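Protein Rv1364c/MT1410 (Mycobacterium tuberculosis, PDB 3KE6) is probably a multidomain regulator of an alternative sigma factor, pairing a manganese-binding PP2C-type phosphatase domain with an anti-sigma-factor kinase domain. Local coordinates at residues A[142-147]-A[183-188]. Sequence-based numbering, arbitrary orientation.
Sequences PPPLLV and ILFYTD. With MN (manganese (II) ion), chain F.
Tyr186 reaches across to the run Pro142-Pro143-Pro144 and meets it with the outer half of its ring and its hydroxyl. Its chi1 of 59° sets CG between the backbone N and the carbonyl carbon, which swings the ring toward the prolines although the bond to CB does not itself point at them. Outward from CB, the CD2 edge lies in plane with Leu184 O, an atom of its own strand; farther out, CE1 touches Pro142 CB at 3.7 Å, an oblique approach, while CE2 has Pro143 O near the ring plane. At the tip, OH donates to Pro143 O; the modelled length is too short to be taken literally at 2.6 Å resolution. Beyond the prolines the two segments become antiparallel strands, their axes at 155°. Leu145 and Leu184 form a hydrogen-bonded pair: Leu184 N to Leu145 O is 2.8 Å and Leu145 N to Leu184 O is 3.2 Å. Farther along the second segment, Asp188 OD1 binds manganese at 2.2 Å, alongside Asp71 and Asp247, as expected of a PP2C-type metal centre. Strand 183-186 runs between strands 145-147 and 249-256; helix 198-212 packs on Leu145 and Leu184, and its Phe205 meets the Tyr186 ring edge-to-face.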
ATOM      1  N   PRO A 142      -0.992  20.458  -3.907  1.00 52.84           N
ATOM      2  CA  PRO A 142      -2.168  20.402  -4.751  1.00 52.92           C
ATOM      3  C   PRO A 142      -3.099  19.273  -4.300  1.00 52.81           C
ATOM      4  O   PRO A 142      -2.638  18.212  -3.948  1.00 52.14           O
ATOM      5  CB  PRO A 142      -1.585  20.144  -6.142  1.00 52.97           C
ATOM      6  CG  PRO A 142      -0.275  19.557  -5.899  1.00 52.98           C
ATOM      7  CD  PRO A 142       0.234  20.229  -4.681  1.00 52.95           C
ATOM      8  N   PRO A 143      -4.413  19.529  -4.290  1.00 53.05           N
ATOM      9  CA  PRO A 143      -5.345  18.636  -3.602  1.00 52.73           C
ATOM     10  C   PRO A 143      -5.590  17.362  -4.386  1.00 52.47           C
ATOM     11  O   PRO A 143      -5.508  17.388  -5.605  1.00 52.40           O
ATOM     12  CB  PRO A 143      -6.635  19.475  -3.535  1.00 52.77           C
ATOM     13  CG  PRO A 143      -6.563  20.322  -4.746  1.00 52.55           C
ATOM     14  CD  PRO A 143      -5.107  20.657  -4.938  1.00 52.24           C
ATOM     15  N   PRO A 144      -5.886  16.249  -3.688  1.00 52.70           N
ATOM     16  CA  PRO A 144      -6.238  14.957  -4.270  1.00 52.57           C
ATOM     17  C   PRO A 144      -7.391  14.977  -5.252  1.00 52.72           C
ATOM     18  O   PRO A 144      -8.321  15.761  -5.101  1.00 52.11           O
ATOM     19  CB  PRO A 144      -6.654  14.146  -3.051  1.00 52.64           C
ATOM     20  CG  PRO A 144      -5.857  14.716  -1.948  1.00 52.43           C
ATOM     21  CD  PRO A 144      -5.818  16.169  -2.217  1.00 52.87           C
ATOM     22  N   LEU A 145      -7.312  14.099  -6.252  1.00 53.32           N
ATOM     23  CA  LEU A 145      -8.425  13.831  -7.162  1.00 52.84           C
ATOM     24  C   LEU A 145      -9.226  12.717  -6.530  1.00 52.75           C
ATOM     25  O   LEU A 145      -8.644  11.774  -5.991  1.00 53.29           O
ATOM     26  CB  LEU A 145      -7.903  13.373  -8.533  1.00 52.82           C
ATOM     27  CG  LEU A 145      -8.847  13.488  -9.749  1.00 54.27           C
ATOM     28  CD1 LEU A 145      -8.144  13.086 -11.059  1.00 52.97           C
ATOM     29  CD2 LEU A 145     -10.109  12.660  -9.552  1.00 56.75           C
ATOM     30  N   LEU A 146     -10.548  12.822  -6.567  1.00 52.66           N
ATOM     31  CA  LEU A 146     -11.429  11.715  -6.166  1.00 52.71           C
ATOM     32  C   LEU A 146     -12.135  11.192  -7.407  1.00 52.36           C
ATOM     33  O   LEU A 146     -12.814  11.932  -8.085  1.00 51.90           O
ATOM     34  CB  LEU A 146     -12.463  12.189  -5.136  1.00 52.76           C
ATOM     35  CG  LEU A 146     -13.696  11.318  -4.845  1.00 52.38           C
ATOM     36  CD1 LEU A 146     -13.433  10.357  -3.718  1.00 54.28           C
ATOM     37  CD2 LEU A 146     -14.885  12.177  -4.492  1.00 53.23           C
ATOM     38  N   VAL A 147     -11.940   9.918  -7.707  1.00 52.57           N
ATOM     39  CA  VAL A 147     -12.697   9.236  -8.747  1.00 52.59           C
ATOM     40  C   VAL A 147     -13.687   8.330  -8.043  1.00 52.83           C
ATOM     41  O   VAL A 147     -13.280   7.411  -7.297  1.00 53.04           O
ATOM     42  CB  VAL A 147     -11.790   8.383  -9.647  1.00 52.36           C
ATOM     43  CG1 VAL A 147     -12.615   7.715 -10.728  1.00 50.36           C
ATOM     44  CG2 VAL A 147     -10.672   9.237 -10.240  1.00 50.93           C
ATOM     45  N   ILE A 183      -9.140   7.534  -4.629  1.00 51.58           N
ATOM     46  CA  ILE A 183      -8.545   8.840  -4.407  1.00 51.91           C
ATOM     47  C   ILE A 183      -7.075   8.854  -4.844  1.00 51.11           C
ATOM     48  O   ILE A 183      -6.347   7.907  -4.600  1.00 49.73           O
ATOM     49  CB  ILE A 183      -8.647   9.234  -2.930  1.00 52.12           C
ATOM     50  CG1 ILE A 183      -8.176  10.673  -2.729  1.00 54.11           C
ATOM     51  CG2 ILE A 183      -7.819   8.316  -2.071  1.00 52.19           C
ATOM     52  CD1 ILE A 183      -8.325  11.148  -1.301  1.00 53.98           C
ATOM     53  N   LEU A 184      -6.655   9.940  -5.489  1.00 51.12           N
ATOM     54  CA  LEU A 184      -5.335  10.018  -6.122  1.00 51.39           C
ATOM     55  C   LEU A 184      -4.465  11.155  -5.565  1.00 51.56           C
ATOM     56  O   LEU A 184      -4.669  12.320  -5.856  1.00 51.80           O
ATOM     57  CB  LEU A 184      -5.494  10.167  -7.641  1.00 51.00           C
ATOM     58  CG  LEU A 184      -5.949   8.936  -8.450  1.00 52.74           C
ATOM     59  CD1 LEU A 184      -7.337   8.414  -8.050  1.00 51.99           C
ATOM     60  CD2 LEU A 184      -5.941   9.232  -9.939  1.00 51.22           C
ATOM     61  N   PHE A 185      -3.493  10.789  -4.752  1.00 51.93           N
ATOM     62  CA  PHE A 185      -2.445  11.698  -4.311  1.00 51.77           C
ATOM     63  C   PHE A 185      -1.412  11.801  -5.436  1.00 51.28           C
ATOM     64  O   PHE A 185      -1.029  10.782  -6.024  1.00 51.16           O
ATOM     65  CB  PHE A 185      -1.763  11.139  -3.040  1.00 53.12           C
ATOM     66  CG  PHE A 185      -2.549  11.353  -1.757  1.00 54.76           C
ATOM     67  CD1 PHE A 185      -1.914  11.806  -0.608  1.00 57.92           C
ATOM     68  CD2 PHE A 185      -3.913  11.107  -1.696  1.00 59.71           C
ATOM     69  CE1 PHE A 185      -2.630  12.015   0.572  1.00 58.64           C
ATOM     70  CE2 PHE A 185      -4.629  11.328  -0.527  1.00 59.53           C
ATOM     71  CZ  PHE A 185      -3.985  11.784   0.609  1.00 58.80           C
ATOM     72  N   TYR A 186      -0.929  13.008  -5.706  1.00 50.72           N
ATOM     73  CA  TYR A 186       0.048  13.237  -6.785  1.00 50.77           C
ATOM     74  C   TYR A 186       0.932  14.451  -6.459  1.00 50.52           C
ATOM     75  O   TYR A 186       0.583  15.264  -5.602  1.00 50.53           O
ATOM     76  CB  TYR A 186      -0.683  13.501  -8.111  1.00 50.57           C
ATOM     77  CG  TYR A 186      -1.557  14.693  -7.971  1.00 49.07           C
ATOM     78  CD1 TYR A 186      -1.111  15.951  -8.317  1.00 48.00           C
ATOM     79  CD2 TYR A 186      -2.797  14.578  -7.382  1.00 51.06           C
ATOM     80  CE1 TYR A 186      -1.913  17.067  -8.130  1.00 50.51           C
ATOM     81  CE2 TYR A 186      -3.611  15.675  -7.198  1.00 51.28           C
ATOM     82  CZ  TYR A 186      -3.161  16.918  -7.570  1.00 50.11           C
ATOM     83  OH  TYR A 186      -3.959  18.005  -7.371  1.00 51.06           O
ATOM     84  N   THR A 187       2.048  14.587  -7.167  1.00 50.28           N
ATOM     85  CA  THR A 187       2.887  15.765  -7.037  1.00 50.39           C
ATOM     86  C   THR A 187       2.655  16.676  -8.228  1.00 50.97           C
ATOM     87  O   THR A 187       2.094  16.249  -9.241  1.00 51.65           O
ATOM     88  CB  THR A 187       4.390  15.426  -6.921  1.00 50.15           C
ATOM     89  OG1 THR A 187       4.754  14.450  -7.905  1.00 49.63           O
ATOM     90  CG2 THR A 187       4.703  14.916  -5.528  1.00 48.06           C
ATOM     91  N   ASP A 188       3.106  17.925  -8.096  1.00 50.96           N
ATOM     92  CA  ASP A 188       2.880  18.961  -9.096  1.00 50.88           C
ATOM     93  C   ASP A 188       3.500  18.629 -10.451  1.00 50.84           C
ATOM     94  O   ASP A 188       3.125  19.207 -11.482  1.00 50.58           O
ATOM     95  CB  ASP A 188       3.354  20.347  -8.584  1.00 51.05           C
ATOM     96  CG  ASP A 188       4.857  20.411  -8.257  1.00 53.14           C
ATOM     97  OD1 ASP A 188       5.617  19.455  -8.534  1.00 61.25           O
ATOM     98  OD2 ASP A 188       5.283  21.443  -7.696  1.00 55.56           O
TER
HETATM   99 MN    MN F   2       7.702  19.588  -7.794  1.00 73.68          MN
HETATM  100  O   HOH W   1       7.731  21.789  -7.940  1.00 73.09           O
HETATM  101  O   HOH W   2       9.917  19.584  -7.802  1.00 70.76           O
HETATM  102  O   HOH W   3       7.709  17.412  -8.208  1.00 72.84           O